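Local coordinates for MrsD protein (Bacillus sp., PDB 1P3Y), which catalyses the FAD-dependent oxidative decarboxylation of the C-terminal cysteine of mersacidin to an aminoenethiol, as a homododecamer, at residues A[11-16]-A[86-91]; A[39-44]-A[105-110]; A[119-124]-A[177-182]. All blocks are in the same frame, centred on the assembly; numbering follows the deposited sequence.

Contact 1 of 3, residues A[11-16]-A[86-91]; sequences LLIGIC and CIIPAT. With FAD (flavin-adenine dinucleotide), chain B.
Gly14 and Ile13 pair with Ile87 and Cys86 where the two central parallel strands of the Rossmann-type sheet, 10-15 and 84-90, run side by side toward the FAD. Cys86 N donates to Leu12 O at 2.9 Å, with an N-H...O angle of 171°, and Gly14 N in turn donates to Cys86 O at 2.9 Å. Past this point the pairing slackens: Ile88 N reaches Gly14 O only weakly as the chain turns a corner at Ile88 and Pro89, whose shared peptide bond is cis. One more bond, Cys16 N to Pro89 O at 3.1 Å, holds the two segments together beyond the corner. On one face Ile13 CG2 lies 3.8 Å from Ile88 CG2, the two side chains lying alongside and pointing the same way. On the face of Ile87, the Cys16 thiol comes alongside, SG to Ile87 CG2 being 3.9 Å, while Cys16 CB rests 3.7 Å from Thr91 CG2. The first torsion of Thr91 (chi1 49°) sets OG1 between its backbone N and carbonyl carbon, and from there the hydroxyl donates to FAD O2P at 2.7 Å. The same OG1 is bonded to Ile94 N, so this N-cap ties the start of helix 92-99 to a phosphate. Strand 37-42 flanks the pair on one side and strand 119-122 on the other. Helix 25-31 packs on Ile13 and Ile88, and helix 106-113 covers Ile87 and Cys16 on the other face.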
loop_
_atom_site.group_PDB
_atom_site.type_symbol
_atom_site.label_atom_id
_atom_site.label_comp_id
_atom_site.label_asym_id
_atom_site.label_seq_id
_atom_site.Cartn_x
_atom_site.Cartn_y
_atom_site.Cartn_z
ATOM N N LEU A 11 21.515 -1.002 32.924
ATOM C CA LEU A 11 20.193 -0.458 33.219
ATOM C C LEU A 11 19.239 -0.469 32.023
ATOM O O LEU A 11 19.569 0.009 30.923
ATOM C CB LEU A 11 20.317 0.981 33.716
ATOM C CG LEU A 11 18.987 1.697 33.921
ATOM C CD1 LEU A 11 18.196 0.988 35.024
ATOM C CD2 LEU A 11 19.245 3.169 34.281
ATOM N N LEU A 12 18.056 -1.025 32.252
ATOM C CA LEU A 12 17.022 -1.077 31.233
ATOM C C LEU A 12 15.882 -0.180 31.699
ATOM O O LEU A 12 15.351 -0.340 32.801
ATOM C CB LEU A 12 16.500 -2.502 31.042
ATOM C CG LEU A 12 15.348 -2.636 30.030
ATOM C CD1 LEU A 12 15.817 -2.136 28.666
ATOM C CD2 LEU A 12 14.870 -4.097 29.944
ATOM N N ILE A 13 15.522 0.773 30.857
ATOM C CA ILE A 13 14.426 1.666 31.167
ATOM C C ILE A 13 13.232 1.407 30.243
ATOM O O ILE A 13 13.349 1.489 29.010
ATOM C CB ILE A 13 14.891 3.110 31.051
ATOM C CG1 ILE A 13 15.844 3.399 32.211
ATOM C CG2 ILE A 13 13.700 4.061 31.062
ATOM C CD1 ILE A 13 16.763 4.572 31.944
ATOM N N GLY A 14 12.096 1.069 30.848
ATOM C CA GLY A 14 10.888 0.825 30.084
ATOM C C GLY A 14 10.065 2.093 30.064
ATOM O O GLY A 14 9.707 2.604 31.115
ATOM N N ILE A 15 9.759 2.610 28.880
ATOM C CA ILE A 15 8.974 3.838 28.779
ATOM C C ILE A 15 7.524 3.537 28.371
ATOM O O ILE A 15 7.290 2.829 27.386
ATOM C CB ILE A 15 9.594 4.784 27.732
ATOM C CG1 ILE A 15 11.065 5.037 28.058
ATOM C CG2 ILE A 15 8.829 6.072 27.687
ATOM C CD1 ILE A 15 11.764 5.882 27.030
ATOM N N CYS A 16 6.556 4.080 29.110
ATOM C CA CYS A 16 5.143 3.855 28.794
ATOM C C CYS A 16 4.476 5.115 28.276
ATOM O O CYS A 16 5.087 6.178 28.249
ATOM C CB CYS A 16 4.367 3.345 30.010
ATOM S SG CYS A 16 4.919 1.727 30.632
ATOM N N CYS A 86 13.973 -0.599 35.348
ATOM C CA CYS A 86 13.193 0.471 35.898
ATOM C C CYS A 86 12.222 0.999 34.844
ATOM O O CYS A 86 12.611 1.339 33.728
ATOM C CB CYS A 86 14.166 1.553 36.390
ATOM S SG CYS A 86 13.409 3.112 36.752
ATOM N N ILE A 87 10.942 1.039 35.196
ATOM C CA ILE A 87 9.927 1.543 34.286
ATOM C C ILE A 87 9.538 2.975 34.649
ATOM O O ILE A 87 8.908 3.221 35.676
ATOM C CB ILE A 87 8.672 0.644 34.308
ATOM C CG1 ILE A 87 9.052 -0.761 33.809
ATOM C CG2 ILE A 87 7.542 1.280 33.448
ATOM C CD1 ILE A 87 7.913 -1.792 33.870
ATOM N N ILE A 88 9.934 3.915 33.801
ATOM C CA ILE A 88 9.625 5.318 33.996
ATOM C C ILE A 88 9.404 6.024 32.642
ATOM O O ILE A 88 10.285 6.069 31.787
ATOM C CB ILE A 88 10.773 6.040 34.784
ATOM C CG1 ILE A 88 10.463 7.542 34.889
ATOM C CG2 ILE A 88 12.148 5.818 34.097
ATOM C CD1 ILE A 88 11.410 8.304 35.796
ATOM N N PRO A 89 8.216 6.580 32.431
ATOM C CA PRO A 89 7.108 6.569 33.385
ATOM C C PRO A 89 6.271 5.311 33.221
ATOM O O PRO A 89 6.238 4.713 32.145
ATOM C CB PRO A 89 6.325 7.818 33.014
ATOM C CG PRO A 89 6.507 7.884 31.525
ATOM C CD PRO A 89 7.972 7.543 31.341
ATOM N N ALA A 90 5.586 4.940 34.300
ATOM C CA ALA A 90 4.716 3.775 34.354
ATOM C C ALA A 90 3.270 4.251 34.304
ATOM O O ALA A 90 2.916 5.186 35.007
ATOM C CB ALA A 90 4.964 3.029 35.639
ATOM N N THR A 91 2.443 3.623 33.470
ATOM C CA THR A 91 1.027 3.979 33.343
ATOM C C THR A 91 0.155 3.155 34.304
ATOM O O THR A 91 0.584 2.124 34.849
ATOM C CB THR A 91 0.491 3.668 31.927
ATOM O OG1 THR A 91 0.864 2.329 31.589
ATOM C CG2 THR A 91 1.037 4.639 30.881
HETATM P PA FAD B . 0.269 0.309 25.241
HETATM O O1A FAD B . 0.902 1.485 24.507
HETATM O O2A FAD B . 0.842 -1.075 25.000
HETATM O O5B FAD B . -1.338 0.207 24.929
HETATM C C5B FAD B . -2.133 1.295 24.369
HETATM C C4B FAD B . -2.311 1.155 22.862
HETATM O O4B FAD B . -1.301 0.304 22.331
HETATM C C3B FAD B . -3.641 0.515 22.426
HETATM O O3B FAD B . -4.305 1.519 21.665
HETATM C C2B FAD B . -3.219 -0.703 21.672
HETATM O O2B FAD B . -4.004 -1.188 20.620
HETATM C C1B FAD B . -1.804 -0.366 21.207
HETATM N N9A FAD B . -0.830 -1.471 20.927
HETATM C C8A FAD B . -0.142 -2.402 21.821
HETATM N N7A FAD B . 0.653 -3.254 21.212
HETATM C C5A FAD B . 0.537 -2.923 19.823
HETATM C C6A FAD B . 1.117 -3.457 18.606
HETATM N N6A FAD B . 1.996 -4.473 18.610
HETATM N N1A FAD B . 0.735 -2.872 17.360
HETATM C C2A FAD B . -0.158 -1.837 17.298
HETATM N N3A FAD B . -0.769 -1.238 18.439
HETATM C C4A FAD B . -0.326 -1.908 19.669
HETATM N N1 FAD B . -2.050 6.701 31.091
HETATM C C2 FAD B . -1.452 6.744 32.344
HETATM O O2 FAD B . -1.686 5.843 33.194
HETATM N N3 FAD B . -0.581 7.802 32.650
HETATM C C4 FAD B . -0.239 8.889 31.759
HETATM O O4 FAD B . 0.566 9.820 32.148
HETATM C C4X FAD B . -0.842 8.808 30.506
HETATM N N5 FAD B . -0.511 9.852 29.573
HETATM C C5X FAD B . -1.092 9.777 28.267
HETATM C C6 FAD B . -0.797 10.785 27.298
HETATM C C7 FAD B . -1.342 10.780 25.948
HETATM C C7M FAD B . -0.939 11.925 24.974
HETATM C C8 FAD B . -2.248 9.672 25.573
HETATM C C8M FAD B . -2.883 9.530 24.204
HETATM C C9 FAD B . -2.570 8.658 26.489
HETATM C C9A FAD B . -2.028 8.664 27.840
HETATM N N10 FAD B . -2.299 7.645 28.913
HETATM C C10 FAD B . -1.728 7.715 30.193
HETATM C "C1'" FAD B . -3.179 6.567 28.570
HETATM C "C2'" FAD B . -2.562 5.260 28.229
HETATM O "O2'" FAD B . -1.687 5.470 27.032
HETATM C "C3'" FAD B . -3.593 4.255 27.872
HETATM O "O3'" FAD B . -4.244 3.704 29.037
HETATM C "C4'" FAD B . -3.056 3.051 27.046
HETATM O "O4'" FAD B . -4.201 2.193 26.718
HETATM C "C5'" FAD B . -2.031 2.196 27.749
HETATM O "O5'" FAD B . -0.708 2.720 27.550
HETATM P P FAD B . 0.582 1.837 27.761
HETATM O O1P FAD B . 1.722 2.713 27.467
HETATM O O2P FAD B . 0.530 1.233 29.141
HETATM O O3P FAD B . 0.368 0.566 26.786
#

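Contact 2 of 3, residues A[39-44]-A[105-110]; sequences RVVMTK and NLVATT. With FAD (flavin-adenine dinucleotide), chain B.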
loop_
_atom_site.group_PDB
_atom_site.type_symbol
_atom_site.label_atom_id
_atom_site.label_comp_id
_atom_site.label_asym_id
_atom_site.label_seq_id
_atom_site.Cartn_x
_atom_site.Cartn_y
_atom_site.Cartn_z
ATOM N N ARG A 39 19.872 0.964 28.217
ATOM C CA ARG A 39 19.053 0.678 27.047
ATOM C C ARG A 39 17.596 0.969 27.379
ATOM O O ARG A 39 17.221 1.082 28.550
ATOM C CB ARG A 39 19.204 -0.780 26.616
ATOM C CG ARG A 39 20.511 -1.059 25.940
ATOM C CD ARG A 39 20.676 -2.526 25.617
ATOM N NE ARG A 39 22.006 -2.789 25.075
ATOM C CZ ARG A 39 22.501 -4.002 24.847
ATOM N NH1 ARG A 39 21.786 -5.094 25.107
ATOM N NH2 ARG A 39 23.726 -4.123 24.371
ATOM N N VAL A 40 16.770 1.070 26.348
ATOM C CA VAL A 40 15.365 1.347 26.552
ATOM C C VAL A 40 14.456 0.347 25.836
ATOM O O VAL A 40 14.813 -0.209 24.800
ATOM C CB VAL A 40 15.049 2.771 26.061
ATOM C CG1 VAL A 40 13.545 3.014 26.018
ATOM C CG2 VAL A 40 15.735 3.774 26.971
ATOM N N VAL A 41 13.289 0.114 26.427
ATOM C CA VAL A 41 12.253 -0.736 25.857
ATOM C C VAL A 41 10.982 0.142 25.991
ATOM O O VAL A 41 10.667 0.654 27.078
ATOM C CB VAL A 41 12.110 -2.093 26.635
ATOM C CG1 VAL A 41 11.755 -1.843 28.121
ATOM C CG2 VAL A 41 11.045 -2.977 25.956
ATOM N N MET A 42 10.266 0.335 24.885
ATOM C CA MET A 42 9.071 1.193 24.875
ATOM C C MET A 42 7.758 0.489 24.549
ATOM O O MET A 42 7.738 -0.591 23.980
ATOM C CB MET A 42 9.259 2.315 23.845
ATOM C CG MET A 42 10.663 2.962 23.829
ATOM S SD MET A 42 10.808 4.350 22.634
ATOM C CE MET A 42 9.458 5.475 23.200
ATOM N N THR A 43 6.652 1.117 24.920
ATOM C CA THR A 43 5.333 0.596 24.588
ATOM C C THR A 43 4.929 1.410 23.347
ATOM O O THR A 43 5.496 2.485 23.057
ATOM C CB THR A 43 4.263 0.887 25.687
ATOM O OG1 THR A 43 4.068 2.306 25.808
ATOM C CG2 THR A 43 4.682 0.341 27.021
ATOM N N LYS A 44 3.932 0.903 22.640
ATOM C CA LYS A 44 3.400 1.526 21.438
ATOM C C LYS A 44 2.990 2.995 21.659
ATOM O O LYS A 44 3.332 3.875 20.858
ATOM C CB LYS A 44 2.203 0.682 20.946
ATOM C CG LYS A 44 1.634 1.071 19.586
ATOM C CD LYS A 44 0.571 2.172 19.684
ATOM C CE LYS A 44 -0.098 2.444 18.321
ATOM N NZ LYS A 44 0.918 2.776 17.252
ATOM N N ASN A 105 2.366 -6.557 26.239
ATOM C CA ASN A 105 3.384 -5.821 25.500
ATOM C C ASN A 105 4.730 -6.201 26.084
ATOM O O ASN A 105 4.799 -6.833 27.157
ATOM C CB ASN A 105 3.181 -4.291 25.514
ATOM C CG ASN A 105 2.999 -3.709 26.908
ATOM O OD1 ASN A 105 3.668 -4.100 27.875
ATOM N ND2 ASN A 105 2.099 -2.736 27.007
ATOM N N LEU A 106 5.794 -5.828 25.380
ATOM C CA LEU A 106 7.126 -6.197 25.799
ATOM C C LEU A 106 7.487 -5.638 27.181
ATOM O O LEU A 106 8.115 -6.335 27.983
ATOM C CB LEU A 106 8.128 -5.786 24.706
ATOM C CG LEU A 106 9.592 -6.234 24.795
ATOM C CD1 LEU A 106 9.717 -7.740 24.842
ATOM C CD2 LEU A 106 10.332 -5.678 23.603
ATOM N N VAL A 107 7.062 -4.409 27.477
ATOM C CA VAL A 107 7.370 -3.789 28.778
ATOM C C VAL A 107 6.875 -4.645 29.952
ATOM O O VAL A 107 7.619 -4.929 30.890
ATOM C CB VAL A 107 6.766 -2.358 28.868
ATOM C CG1 VAL A 107 6.839 -1.832 30.308
ATOM C CG2 VAL A 107 7.534 -1.413 27.912
ATOM N N ALA A 108 5.624 -5.074 29.880
ATOM C CA ALA A 108 5.040 -5.905 30.916
ATOM C C ALA A 108 5.626 -7.322 30.930
ATOM O O ALA A 108 5.757 -7.947 31.983
ATOM C CB ALA A 108 3.508 -5.972 30.729
ATOM N N THR A 109 5.964 -7.836 29.759
ATOM C CA THR A 109 6.514 -9.175 29.656
ATOM C C THR A 109 7.909 -9.212 30.285
ATOM O O THR A 109 8.281 -10.151 31.002
ATOM C CB THR A 109 6.612 -9.616 28.154
ATOM O OG1 THR A 109 5.306 -9.597 27.558
ATOM C CG2 THR A 109 7.180 -11.037 28.041
ATOM N N THR A 110 8.684 -8.179 30.005
ATOM C CA THR A 110 10.026 -8.099 30.529
ATOM C C THR A 110 10.023 -8.146 32.048
ATOM O O THR A 110 10.931 -8.716 32.651
ATOM C CB THR A 110 10.711 -6.828 30.024
ATOM O OG1 THR A 110 10.753 -6.880 28.587
ATOM C CG2 THR A 110 12.133 -6.713 30.588
HETATM P PA FAD B . 0.269 0.309 25.241
HETATM O O1A FAD B . 0.902 1.485 24.507
HETATM O O2A FAD B . 0.842 -1.075 25.000
HETATM O O5B FAD B . -1.338 0.207 24.929
HETATM C C5B FAD B . -2.133 1.295 24.369
HETATM C C4B FAD B . -2.311 1.155 22.862
HETATM O O4B FAD B . -1.301 0.304 22.331
HETATM C C3B FAD B . -3.641 0.515 22.426
HETATM O O3B FAD B . -4.305 1.519 21.665
HETATM C C2B FAD B . -3.219 -0.703 21.672
HETATM O O2B FAD B . -4.004 -1.188 20.620
HETATM C C1B FAD B . -1.804 -0.366 21.207
HETATM N N9A FAD B . -0.830 -1.471 20.927
HETATM C C8A FAD B . -0.142 -2.402 21.821
HETATM N N7A FAD B . 0.653 -3.254 21.212
HETATM C C5A FAD B . 0.537 -2.923 19.823
HETATM C C6A FAD B . 1.117 -3.457 18.606
HETATM N N6A FAD B . 1.996 -4.473 18.610
HETATM N N1A FAD B . 0.735 -2.872 17.360
HETATM C C2A FAD B . -0.158 -1.837 17.298
HETATM N N3A FAD B . -0.769 -1.238 18.439
HETATM C C4A FAD B . -0.326 -1.908 19.669
HETATM N N1 FAD B . -2.050 6.701 31.091
HETATM C C2 FAD B . -1.452 6.744 32.344
HETATM O O2 FAD B . -1.686 5.843 33.194
HETATM N N3 FAD B . -0.581 7.802 32.650
HETATM C C4 FAD B . -0.239 8.889 31.759
HETATM O O4 FAD B . 0.566 9.820 32.148
HETATM C C4X FAD B . -0.842 8.808 30.506
HETATM N N5 FAD B . -0.511 9.852 29.573
HETATM C C5X FAD B . -1.092 9.777 28.267
HETATM C C6 FAD B . -0.797 10.785 27.298
HETATM C C7 FAD B . -1.342 10.780 25.948
HETATM C C7M FAD B . -0.939 11.925 24.974
HETATM C C8 FAD B . -2.248 9.672 25.573
HETATM C C8M FAD B . -2.883 9.530 24.204
HETATM C C9 FAD B . -2.570 8.658 26.489
HETATM C C9A FAD B . -2.028 8.664 27.840
HETATM N N10 FAD B . -2.299 7.645 28.913
HETATM C C10 FAD B . -1.728 7.715 30.193
HETATM C "C1'" FAD B . -3.179 6.567 28.570
HETATM C "C2'" FAD B . -2.562 5.260 28.229
HETATM O "O2'" FAD B . -1.687 5.470 27.032
HETATM C "C3'" FAD B . -3.593 4.255 27.872
HETATM O "O3'" FAD B . -4.244 3.704 29.037
HETATM C "C4'" FAD B . -3.056 3.051 27.046
HETATM O "O4'" FAD B . -4.201 2.193 26.718
HETATM C "C5'" FAD B . -2.031 2.196 27.749
HETATM O "O5'" FAD B . -0.708 2.720 27.550
HETATM P P FAD B . 0.582 1.837 27.761
HETATM O O1P FAD B . 1.722 2.713 27.467
HETATM O O2P FAD B . 0.530 1.233 29.141
HETATM O O3P FAD B . 0.368 0.566 26.786
HETATM O O HOH W 1 6.229 -2.508 24.990
#
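Thr43 meets Val107 and the FAD diphosphate with different branches of one side chain. Its CB lies 3.6 Å from FAD O1P. With chi1 at 64°, Thr43 OG1 sits between the backbone N and the carbonyl carbon and donates to FAD O1P at 2.9 Å; OG1 also caps Ala46 N, weakly. The methyl CG2 heads instead for the helix, crossing Val107 at a slant with CG2 to CG2 of 3.5 Å. Asn105, N-cap of helix 106-113, answers from the other segment: ND2 donates to FAD O2A at 2.9 Å, and OD1 takes Ala108 N at 3.0 Å, which fixes the amide's rotation. Farther along the strand, Val41 CG2 packs 3.7 Å from Leu106 CD2. A water joins the backbones, donating to Met42 O at 2.6 Å and accepting from Val107 N. Leu106 also touches the active-site His75, and Thr109 OG1 bonds O3' of a different FAD. The N-cap side chains of helices 44-49 and 106-113 thus both bind the diphosphate, at the C-terminal edge of the parallel sheet where Rossmann-type folds bind their cofactors.

Contact 3 of 3, residues A[119-124]-A[177-182]; sequences IFFPNM and LLAIEK. With FAD (flavin-adenine dinucleotide), chain B.
Ile180 CD1 carries this contact, wedged between Ile119 and Phe121 where helix 173-183 lies against strand 119-122. The helix runs roughly antiparallel to the strand, at 152°, with the two short axes 10.0 Å apart at their closest. Ile180 starts beside rather than facing the strand; its bent chain (chi1 -54°, chi2 -61°) carries the terminal methyl in. There CD1 comes to 3.5 Å from Phe121 CE1, meeting the ring at its edge and close to its plane. The same methyl lies 3.6 Å from Ile119 CD1, the two isoleucines crossing at about a right angle. Ala179, one residue earlier, adds its CB at 4.1 Å from Phe121 CZ and a wider touch of 4.4 Å to Ile119 CD1. On another side of the helix Leu177 packs on Tyr30, Phe31 and Phe34, whereas Leu178 and Lys182 lie on the solvent side and make no contact with the strand. Past the end of the strand the chain reaches the cofactor, with FAD N3 donating to Asn123 O at 2.8 Å and Met124 lying against the pyrimidine end of the flavin. Between the segments there is no hydrogen bond or ion pair, and they bury just 165 Å². The C-terminal helix is therefore held on this part of the sheet by methyl and ring-edge packing, continued by Cys86 of the adjoining strand, while the hydrogen bond to the flavin is made beyond the packed region, by Asn123 O.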
loop_
_atom_site.group_PDB
_atom_site.type_symbol
_atom_site.label_atom_id
_atom_site.label_comp_id
_atom_site.label_asym_id
_atom_site.label_seq_id
_atom_site.Cartn_x
_atom_site.Cartn_y
_atom_site.Cartn_z
ATOM N N ILE A 119 11.576 -1.741 39.543
ATOM C CA ILE A 119 11.214 -0.513 40.235
ATOM C C ILE A 119 10.356 0.320 39.277
ATOM O O ILE A 119 10.769 0.582 38.146
ATOM C CB ILE A 119 12.465 0.301 40.683
ATOM C CG1 ILE A 119 12.049 1.733 41.024
ATOM C CG2 ILE A 119 13.503 0.321 39.592
ATOM C CD1 ILE A 119 13.172 2.595 41.522
ATOM N N PHE A 120 9.168 0.722 39.742
ATOM C CA PHE A 120 8.225 1.515 38.956
ATOM C C PHE A 120 8.154 2.978 39.357
ATOM O O PHE A 120 8.192 3.305 40.539
ATOM C CB PHE A 120 6.806 0.967 39.106
ATOM C CG PHE A 120 6.629 -0.414 38.591
ATOM C CD1 PHE A 120 7.090 -1.507 39.324
ATOM C CD2 PHE A 120 5.986 -0.630 37.363
ATOM C CE1 PHE A 120 6.910 -2.808 38.845
ATOM C CE2 PHE A 120 5.796 -1.914 36.867
ATOM C CZ PHE A 120 6.258 -3.012 37.608
ATOM N N PHE A 121 8.017 3.854 38.368
ATOM C CA PHE A 121 7.871 5.282 38.625
ATOM C C PHE A 121 6.548 5.730 38.007
ATOM O O PHE A 121 6.529 6.337 36.945
ATOM C CB PHE A 121 9.011 6.088 37.999
ATOM C CG PHE A 121 10.312 5.981 38.737
ATOM C CD1 PHE A 121 11.126 4.857 38.590
ATOM C CD2 PHE A 121 10.743 7.031 39.553
ATOM C CE1 PHE A 121 12.360 4.779 39.238
ATOM C CE2 PHE A 121 11.972 6.970 40.206
ATOM C CZ PHE A 121 12.790 5.840 40.048
ATOM N N PRO A 122 5.421 5.432 38.670
ATOM C CA PRO A 122 4.102 5.813 38.162
ATOM C C PRO A 122 3.948 7.292 37.847
ATOM O O PRO A 122 4.584 8.148 38.460
ATOM C CB PRO A 122 3.156 5.368 39.276
ATOM C CG PRO A 122 3.844 4.189 39.843
ATOM C CD PRO A 122 5.290 4.637 39.904
ATOM N N ASN A 123 3.063 7.574 36.900
ATOM C CA ASN A 123 2.774 8.925 36.457
ATOM C C ASN A 123 1.436 8.865 35.726
ATOM O O ASN A 123 1.268 8.115 34.773
ATOM C CB ASN A 123 3.889 9.418 35.526
ATOM C CG ASN A 123 3.596 10.769 34.941
ATOM O OD1 ASN A 123 2.868 10.880 33.960
ATOM N ND2 ASN A 123 4.145 11.814 35.545
ATOM N N MET A 124 0.473 9.644 36.190
ATOM C CA MET A 124 -0.843 9.642 35.584
ATOM C C MET A 124 -1.633 10.826 36.095
ATOM O O MET A 124 -1.182 11.579 36.963
ATOM C CB MET A 124 -1.587 8.354 35.939
ATOM C CG MET A 124 -1.865 8.183 37.444
ATOM S SD MET A 124 -2.245 6.468 37.853
ATOM C CE MET A 124 -0.597 5.786 38.002
ATOM N N LEU A 177 17.542 8.798 40.529
ATOM C CA LEU A 177 18.784 8.028 40.573
ATOM C C LEU A 177 18.958 7.418 41.969
ATOM O O LEU A 177 19.258 6.226 42.110
ATOM C CB LEU A 177 19.985 8.923 40.238
ATOM C CG LEU A 177 21.391 8.338 40.463
ATOM C CD1 LEU A 177 21.540 6.986 39.763
ATOM C CD2 LEU A 177 22.427 9.339 39.936
ATOM N N LEU A 178 18.751 8.244 42.997
ATOM C CA LEU A 178 18.875 7.792 44.375
ATOM C C LEU A 178 17.913 6.637 44.647
ATOM O O LEU A 178 18.291 5.622 45.255
ATOM C CB LEU A 178 18.605 8.954 45.337
ATOM C CG LEU A 178 19.563 10.151 45.217
ATOM C CD1 LEU A 178 19.132 11.240 46.194
ATOM C CD2 LEU A 178 21.004 9.721 45.503
ATOM N N ALA A 179 16.670 6.788 44.190
ATOM C CA ALA A 179 15.671 5.745 44.381
ATOM C C ALA A 179 16.149 4.452 43.712
ATOM O O ALA A 179 15.947 3.360 44.248
ATOM C CB ALA A 179 14.343 6.191 43.812
ATOM N N ILE A 180 16.798 4.570 42.555
ATOM C CA ILE A 180 17.296 3.381 41.877
ATOM C C ILE A 180 18.366 2.718 42.752
ATOM O O ILE A 180 18.335 1.500 42.974
ATOM C CB ILE A 180 17.949 3.711 40.497
ATOM C CG1 ILE A 180 16.983 4.495 39.610
ATOM C CG2 ILE A 180 18.368 2.412 39.795
ATOM C CD1 ILE A 180 15.735 3.760 39.299
ATOM N N GLU A 181 19.308 3.526 43.247
ATOM C CA GLU A 181 20.402 3.023 44.083
ATOM C C GLU A 181 19.899 2.347 45.353
ATOM O O GLU A 181 20.362 1.261 45.721
ATOM C CB GLU A 181 21.366 4.154 44.449
ATOM C CG GLU A 181 22.649 3.660 45.130
ATOM C CD GLU A 181 22.696 3.965 46.625
ATOM O OE1 GLU A 181 23.586 3.414 47.327
ATOM O OE2 GLU A 181 21.844 4.763 47.088
ATOM N N LYS A 182 18.947 2.984 46.019
ATOM C CA LYS A 182 18.388 2.412 47.234
ATOM C C LYS A 182 17.737 1.052 46.953
ATOM O O LYS A 182 17.957 0.085 47.683
ATOM C CB LYS A 182 17.364 3.382 47.831
ATOM C CG LYS A 182 16.686 2.897 49.089
ATOM C CD LYS A 182 15.848 4.020 49.689
ATOM C CE LYS A 182 15.163 3.584 50.985
ATOM N NZ LYS A 182 14.375 2.319 50.815
HETATM P PA FAD B . 0.269 0.309 25.241
HETATM O O1A FAD B . 0.902 1.485 24.507
HETATM O O2A FAD B . 0.842 -1.075 25.000
HETATM O O5B FAD B . -1.338 0.207 24.929
HETATM C C5B FAD B . -2.133 1.295 24.369
HETATM C C4B FAD B . -2.311 1.155 22.862
HETATM O O4B FAD B . -1.301 0.304 22.331
HETATM C C3B FAD B . -3.641 0.515 22.426
HETATM O O3B FAD B . -4.305 1.519 21.665
HETATM C C2B FAD B . -3.219 -0.703 21.672
HETATM O O2B FAD B . -4.004 -1.188 20.620
HETATM C C1B FAD B . -1.804 -0.366 21.207
HETATM N N9A FAD B . -0.830 -1.471 20.927
HETATM C C8A FAD B . -0.142 -2.402 21.821
HETATM N N7A FAD B . 0.653 -3.254 21.212
HETATM C C5A FAD B . 0.537 -2.923 19.823
HETATM C C6A FAD B . 1.117 -3.457 18.606
HETATM N N6A FAD B . 1.996 -4.473 18.610
HETATM N N1A FAD B . 0.735 -2.872 17.360
HETATM C C2A FAD B . -0.158 -1.837 17.298
HETATM N N3A FAD B . -0.769 -1.238 18.439
HETATM C C4A FAD B . -0.326 -1.908 19.669
HETATM N N1 FAD B . -2.050 6.701 31.091
HETATM C C2 FAD B . -1.452 6.744 32.344
HETATM O O2 FAD B . -1.686 5.843 33.194
HETATM N N3 FAD B . -0.581 7.802 32.650
HETATM C C4 FAD B . -0.239 8.889 31.759
HETATM O O4 FAD B . 0.566 9.820 32.148
HETATM C C4X FAD B . -0.842 8.808 30.506
HETATM N N5 FAD B . -0.511 9.852 29.573
HETATM C C5X FAD B . -1.092 9.777 28.267
HETATM C C6 FAD B . -0.797 10.785 27.298
HETATM C C7 FAD B . -1.342 10.780 25.948
HETATM C C7M FAD B . -0.939 11.925 24.974
HETATM C C8 FAD B . -2.248 9.672 25.573
HETATM C C8M FAD B . -2.883 9.530 24.204
HETATM C C9 FAD B . -2.570 8.658 26.489
HETATM C C9A FAD B . -2.028 8.664 27.840
HETATM N N10 FAD B . -2.299 7.645 28.913
HETATM C C10 FAD B . -1.728 7.715 30.193
HETATM C "C1'" FAD B . -3.179 6.567 28.570
HETATM C "C2'" FAD B . -2.562 5.260 28.229
HETATM O "O2'" FAD B . -1.687 5.470 27.032
HETATM C "C3'" FAD B . -3.593 4.255 27.872
HETATM O "O3'" FAD B . -4.244 3.704 29.037
HETATM C "C4'" FAD B . -3.056 3.051 27.046
HETATM O "O4'" FAD B . -4.201 2.193 26.718
HETATM C "C5'" FAD B . -2.031 2.196 27.749
HETATM O "O5'" FAD B . -0.708 2.720 27.550
HETATM P P FAD B . 0.582 1.837 27.761
HETATM O O1P FAD B . 1.722 2.713 27.467
HETATM O O2P FAD B . 0.530 1.233 29.141
HETATM O O3P FAD B . 0.368 0.566 26.786
#

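How the contacts relate
One parallel sheet connects all three contacts. Contact 1 lies at its centre, about 1 Å from the centre of the chain. Contact 2 joins it through strand 37-42, with Ile15 N to Val41 O at 2.8 Å, and contact 3 through strand 119-122, with Phe121 N to Ile87 O at 2.9 Å. Contacts 2 and 3 do not touch; their centres are about 16 Å apart, on opposite sides of the chain's centre. FAD spans this spread: Thr91, Thr43 and Asn105 bind the diphosphate, and Asn123 the flavin. The active-site His75 is nearest contact 2, its side chain about 4 Å from that of Leu106, and sits beside Thr109, which bonds another FAD of the assembly.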